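Local coordinates for Oxidored_FMN domain-containing protein ([Pseudomonas] geniculata N1, PDB 6L6J), which acts as a 6-hydroxypseudooxynicotine amine oxidase, an iron-sulfur flavoprotein that carries FMN, a [4Fe-4S] cluster and ADP, at residues A[12-16]-A[17-21]; A[451-454]-A[455-458]; A[660-663]-A[664-668]. All coordinates share one frame; numbering follows the deposited sequence.

How the contacts relate
The three local contacts are a hairpin, a beta turn and a helix end, spread over two parts of the enzyme. Contact 1 is a hairpin at the start of the FMN-binding barrel, with the Ile15 side chain about 11 Å from that of Pro28, an FMN-binding residue. Contacts 2 and 3 both belong to the ADP-binding region, and their centres lie about 18 Å apart, against about 43 Å and 41 Å from contact 1. Both pack on helix 398-410: residues 451-458 through Ala408, residues 660-668 through Thr406 and Leu407. Residue Gly660 is about 8 Å from ADP; the Arg661 side chain lies about 11 Å from the iron-sulfur cluster, the Met458 side chain about 12 Å from ADP.

Contact 1 (A[12-16]-A[17-21]); sequences PVQIG and PVTTK
Val13 and Thr20 face each other across a two-stranded antiparallel hairpin as a hydrogen-bonded pair, with Val13 CB 3.8 Å from Thr20 CG2. The methyl arrives there because Thr20 chi1 (-179°) places OG1 opposite the backbone N and swings CG2 inward between N and the carbonyl carbon; OG1 is then turned to the carbonyl oxygen of Asn22, its hydrogen-bond partner. Ile15 reaches the same methyl obliquely, its CD1 4.1 Å from Thr20 CG2. Val18 completes this face, with CG2 4.4 Å from Ile15 CB. On the other face, Gln14 and Thr19 form a non-hydrogen-bonded pair whose side chains run alongside each other in the same direction, Gln14 CG being 3.6 Å from Thr19 OG1. Thr19 CG2 turns the other way, to Pro12 CB.

Each hydrogen-bonded pair contributes two backbone bonds. Thr20 N to Val13 O is nearly straight at hydrogen (171°), while Val18 N to Ile15 O, 3.1 Å, approaches from above the carbonyl plane where the chain closes in a type II' turn. Gly16 occupies that turn with a positive phi of 50°.

Preceding the first barrel strand, 24-26, the hairpin lies at the N-terminal end of the (beta/alpha)8 barrel: Val13 and Ile15 rest on Leu316, Ile15 and Val18 on Ala220, both strand starts. The chemistry divides by face, mainly apolar against the barrel, with the Thr20 hydroxyl satisfied, and polar at exposed Gln14 and Thr19.

Contact 2 (A[451-454]-A[455-458]); sequences QTMP and NVSM
Residues 451-454 and 455-458 run in directions 145° apart because a type I beta turn from Met453 to Val456 reverses the chain, and its bond from Val456 N to Met453 O measures 3.2 Å. The donor of that bond stands well above the carbonyl plane, so it does not lie on a lone pair.

Inside the turn, Met453 meets the returning segment through its CB. Met453 CB sits 3.5 Å from Asn455 OD1 and 4.1 Å from Val456 CG2, while the thioether is directed elsewhere. The Asn455 amide folds back over the turn because chi1 of 50° tucks CG between its own backbone N and carbonyl carbon; OD1 consequently also comes within 3.8 Å of Pro454 CD, and the amide and the proline ring meet at a slant. The other end of this amide is held firmly: ND2 donates to the carbonyl oxygens of both Ala408 and Tyr412, which fixes the rotation of the group and ties the turn to the end of helix 398-410.

A second meeting point lies at the open end of the bend. Chi1 (-52°) and an extended chi2 carry Met458 SD to 3.9 Å from Gln451 CB; the sulfur meets the base of the glutamine, CA and CB, while the rest of that side chain runs outward. Val456 and Met458 also rest on Leu450, and Met453 and Val456 on Ala408.

Such a tight turn, leading from helix 441-450 into the edge strand 456-459 beside strand 413-417, is a helix-to-strand connection in the parallel sheet of the Rossmann-like domain, which holds ADP.

Contact 3 (A[660-663]-A[664-668]); sequences GRKA and GMRYG
Residues 660-666 form the last turns of helix 653-666, and Tyr667 and Gly668 follow it; the two segments are joined by four i to i+4 backbone hydrogen bonds, from Gly664 N to Gly660 O through to Tyr667 N to Ala663 O. The bond from Arg666 N to Lys662 O is 2.9 Å long. Weak i to i+3 bonds accompany this pattern at Met665 and Arg666, and Tyr667 is the first residue to leave helical backbone angles.

Two side-chain pairs one turn apart follow the helix. Arg661 and Met665 run alongside each other in one direction, meeting through their CG atoms at 4.2 Å. Met665 CG also comes 3.2 Å from Arg661 O, since chi1 of -59° turns it back beside its own backbone N. Arg661 carries its charge onward to a salt bridge between NH1 and Glu402, while Trp376 touches both members of the pair.

On the exposed side, Lys662 and Arg666 slant across each other, with Lys662 CG 4.0 Å from Arg666 CG. Their like charges stay apart: Lys662 NZ is 6.5 Å from Arg666 NE, so the contact is made by the aliphatic parts.

Past the helix end, the Tyr667 ring stacks on His476 and meets Tyr412 and His385 edge-to-face, and Arg410 NH1 bonds to the carbonyls of Gly664 and Tyr667. This is a C-terminal helix end docked on helix 398-410, whose start carries the end of the probable Rossmann-type glycine motif of the ADP site.

Contact 1 (A[12-16]-A[17-21])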
# COMPACT_ATOMS: atom_id res chain seq x y z
N PRO A 12 25.24 -2.67 -14.56
CA PRO A 12 24.74 -4.03 -14.45
C PRO A 12 25.29 -4.74 -13.20
O PRO A 12 26.33 -4.32 -12.72
CB PRO A 12 25.20 -4.73 -15.74
CG PRO A 12 25.50 -3.59 -16.69
CD PRO A 12 26.03 -2.48 -15.79
N VAL A 13 24.57 -5.75 -12.71
CA VAL A 13 24.95 -6.55 -11.51
C VAL A 13 24.77 -8.03 -11.83
O VAL A 13 23.65 -8.41 -12.14
CB VAL A 13 24.15 -6.16 -10.25
CG1 VAL A 13 24.42 -7.12 -9.10
CG2 VAL A 13 24.40 -4.73 -9.82
N GLN A 14 25.85 -8.81 -11.74
CA GLN A 14 25.83 -10.28 -11.88
C GLN A 14 25.09 -10.85 -10.69
O GLN A 14 25.52 -10.55 -9.58
CB GLN A 14 27.24 -10.85 -12.00
CG GLN A 14 27.75 -10.83 -13.44
CD GLN A 14 29.17 -11.33 -13.52
OE1 GLN A 14 29.49 -12.43 -13.06
NE2 GLN A 14 30.04 -10.51 -14.11
N ILE A 15 23.99 -11.57 -10.94
CA ILE A 15 23.21 -12.36 -9.95
C ILE A 15 23.30 -13.81 -10.41
O ILE A 15 22.56 -14.17 -11.32
CB ILE A 15 21.73 -11.92 -9.82
CG1 ILE A 15 21.57 -10.41 -9.61
CG2 ILE A 15 21.05 -12.69 -8.70
CD1 ILE A 15 20.17 -9.92 -9.77
N GLY A 16 24.23 -14.56 -9.81
CA GLY A 16 24.52 -15.95 -10.23
C GLY A 16 24.75 -16.00 -11.74
O GLY A 16 25.47 -15.17 -12.28
N PRO A 17 24.14 -16.95 -12.47
CA PRO A 17 24.38 -17.07 -13.91
C PRO A 17 23.65 -16.05 -14.80
O PRO A 17 23.78 -16.18 -15.97
CB PRO A 17 23.84 -18.47 -14.22
CG PRO A 17 22.71 -18.66 -13.22
CD PRO A 17 23.20 -17.97 -11.97
N VAL A 18 22.89 -15.11 -14.24
CA VAL A 18 22.21 -14.04 -15.03
C VAL A 18 22.76 -12.68 -14.58
O VAL A 18 23.59 -12.66 -13.64
CB VAL A 18 20.67 -14.07 -14.90
CG1 VAL A 18 20.08 -15.35 -15.47
CG2 VAL A 18 20.19 -13.87 -13.47
N THR A 19 22.31 -11.62 -15.24
CA THR A 19 22.80 -10.23 -15.05
C THR A 19 21.61 -9.27 -15.22
O THR A 19 20.85 -9.45 -16.18
CB THR A 19 23.94 -9.93 -16.04
OG1 THR A 19 24.99 -10.87 -15.80
CG2 THR A 19 24.47 -8.51 -15.94
N THR A 20 21.48 -8.28 -14.34
CA THR A 20 20.45 -7.22 -14.42
C THR A 20 21.07 -5.97 -15.06
O THR A 20 22.20 -5.64 -14.69
CB THR A 20 19.80 -6.94 -13.05
OG1 THR A 20 18.80 -5.93 -13.22
CG2 THR A 20 20.79 -6.50 -11.99
N LYS A 21 20.35 -5.29 -15.96
CA LYS A 21 20.88 -4.08 -16.65
C LYS A 21 21.11 -2.91 -15.69
O LYS A 21 21.79 -1.94 -16.11
CB LYS A 21 19.95 -3.66 -17.80
CG LYS A 21 18.50 -3.42 -17.42
CD LYS A 21 17.72 -2.75 -18.53
CE LYS A 21 16.24 -3.05 -18.50
NZ LYS A 21 15.46 -1.92 -19.03

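Contact 2 (A[451-454]-A[455-458])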
# COMPACT_ATOMS: atom_id res chain seq x y z
N GLN A 451 1.99 23.47 -13.28
CA GLN A 451 2.35 24.92 -13.34
C GLN A 451 3.45 25.20 -14.38
O GLN A 451 3.73 26.40 -14.59
CB GLN A 451 2.74 25.42 -11.95
CG GLN A 451 4.02 24.79 -11.40
CD GLN A 451 4.22 25.11 -9.94
OE1 GLN A 451 3.40 25.80 -9.32
NE2 GLN A 451 5.31 24.61 -9.40
N THR A 452 4.02 24.16 -15.01
CA THR A 452 5.08 24.23 -16.06
C THR A 452 4.50 23.90 -17.45
O THR A 452 5.30 23.63 -18.39
CB THR A 452 6.25 23.29 -15.73
OG1 THR A 452 5.74 21.97 -15.63
CG2 THR A 452 6.97 23.68 -14.45
N MET A 453 3.17 23.92 -17.58
CA MET A 453 2.45 23.56 -18.83
C MET A 453 1.71 24.79 -19.33
O MET A 453 0.89 25.35 -18.61
CB MET A 453 1.43 22.44 -18.59
CG MET A 453 2.03 21.20 -17.96
SD MET A 453 0.85 19.86 -17.76
CE MET A 453 1.91 18.45 -18.07
N PRO A 454 1.96 25.23 -20.58
CA PRO A 454 1.42 26.50 -21.07
C PRO A 454 -0.09 26.43 -21.33
O PRO A 454 -0.72 27.45 -21.33
CB PRO A 454 2.21 26.75 -22.37
CG PRO A 454 2.54 25.34 -22.86
CD PRO A 454 2.73 24.51 -21.61
N ASN A 455 -0.62 25.21 -21.50
CA ASN A 455 -2.07 24.97 -21.75
C ASN A 455 -2.87 24.96 -20.44
O ASN A 455 -4.09 24.83 -20.55
CB ASN A 455 -2.30 23.68 -22.55
CG ASN A 455 -1.60 22.45 -22.02
OD1 ASN A 455 -0.49 22.55 -21.50
ND2 ASN A 455 -2.21 21.29 -22.19
N VAL A 456 -2.24 25.10 -19.27
CA VAL A 456 -2.91 25.15 -17.94
C VAL A 456 -2.85 26.58 -17.37
O VAL A 456 -1.76 27.18 -17.37
CB VAL A 456 -2.29 24.14 -16.94
CG1 VAL A 456 -2.85 24.32 -15.53
CG2 VAL A 456 -2.48 22.70 -17.41
N SER A 457 -3.99 27.06 -16.85
CA SER A 457 -4.14 28.30 -16.05
C SER A 457 -4.62 27.92 -14.65
O SER A 457 -5.61 27.16 -14.54
CB SER A 457 -5.08 29.27 -16.72
OG SER A 457 -4.68 29.47 -18.07
N MET A 458 -3.93 28.40 -13.62
CA MET A 458 -4.18 28.04 -12.20
C MET A 458 -4.60 29.31 -11.45
O MET A 458 -3.79 30.23 -11.38
CB MET A 458 -2.92 27.42 -11.60
CG MET A 458 -2.38 26.27 -12.45
SD MET A 458 -1.14 25.25 -11.61
CE MET A 458 -2.12 24.43 -10.36

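Contact 3 (A[660-663]-A[664-668])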
# COMPACT_ATOMS: atom_id res chain seq x y z
N GLY A 660 -10.66 11.55 -10.81
CA GLY A 660 -9.92 12.56 -11.58
C GLY A 660 -9.40 11.99 -12.89
O GLY A 660 -9.61 12.63 -13.93
N ARG A 661 -8.71 10.85 -12.83
CA ARG A 661 -8.13 10.14 -13.99
C ARG A 661 -9.26 9.74 -14.94
O ARG A 661 -9.12 10.01 -16.15
CB ARG A 661 -7.35 8.90 -13.55
CG ARG A 661 -6.60 8.22 -14.70
CD ARG A 661 -5.45 9.06 -15.25
NE ARG A 661 -4.18 8.36 -15.11
CZ ARG A 661 -3.12 8.79 -14.41
NH1 ARG A 661 -3.17 9.94 -13.77
NH2 ARG A 661 -2.02 8.04 -14.35
N LYS A 662 -10.34 9.14 -14.41
CA LYS A 662 -11.49 8.64 -15.21
C LYS A 662 -12.06 9.78 -16.05
O LYS A 662 -12.12 9.65 -17.29
CB LYS A 662 -12.56 8.01 -14.33
CG LYS A 662 -13.66 7.26 -15.06
CD LYS A 662 -14.53 6.46 -14.10
CE LYS A 662 -15.89 6.07 -14.66
NZ LYS A 662 -16.85 5.83 -13.55
N ALA A 663 -12.40 10.90 -15.41
CA ALA A 663 -12.89 12.12 -16.11
C ALA A 663 -11.88 12.49 -17.21
O ALA A 663 -12.30 12.63 -18.37
CB ALA A 663 -13.11 13.24 -15.13
N GLY A 664 -10.60 12.60 -16.85
CA GLY A 664 -9.51 13.01 -17.77
C GLY A 664 -9.40 12.13 -19.02
O GLY A 664 -9.07 12.65 -20.09
N MET A 665 -9.65 10.82 -18.88
CA MET A 665 -9.50 9.84 -19.99
C MET A 665 -10.81 9.74 -20.80
O MET A 665 -10.72 9.52 -22.00
CB MET A 665 -9.12 8.46 -19.45
CG MET A 665 -7.83 8.44 -18.67
SD MET A 665 -6.34 8.59 -19.70
CE MET A 665 -6.47 7.11 -20.70
N ARG A 666 -11.97 9.88 -20.14
CA ARG A 666 -13.29 9.65 -20.78
C ARG A 666 -13.70 10.87 -21.61
O ARG A 666 -14.50 10.68 -22.53
CB ARG A 666 -14.38 9.30 -19.75
CG ARG A 666 -14.11 8.05 -18.94
CD ARG A 666 -13.99 6.75 -19.73
NE ARG A 666 -13.31 5.70 -18.95
CZ ARG A 666 -12.07 5.21 -19.17
NH1 ARG A 666 -11.31 5.64 -20.17
NH2 ARG A 666 -11.60 4.25 -18.39
N TYR A 667 -13.20 12.08 -21.31
CA TYR A 667 -13.68 13.31 -21.99
C TYR A 667 -13.44 13.21 -23.49
O TYR A 667 -12.30 12.89 -23.87
CB TYR A 667 -13.00 14.59 -21.51
CG TYR A 667 -13.47 15.82 -22.23
CD1 TYR A 667 -14.81 16.21 -22.19
CD2 TYR A 667 -12.60 16.60 -22.99
CE1 TYR A 667 -15.26 17.33 -22.86
CE2 TYR A 667 -13.04 17.74 -23.65
CZ TYR A 667 -14.38 18.11 -23.58
OH TYR A 667 -14.85 19.21 -24.23
N GLY A 668 -14.49 13.45 -24.29
CA GLY A 668 -14.43 13.61 -25.76
C GLY A 668 -14.57 12.31 -26.52
O GLY A 668 -14.19 12.30 -27.71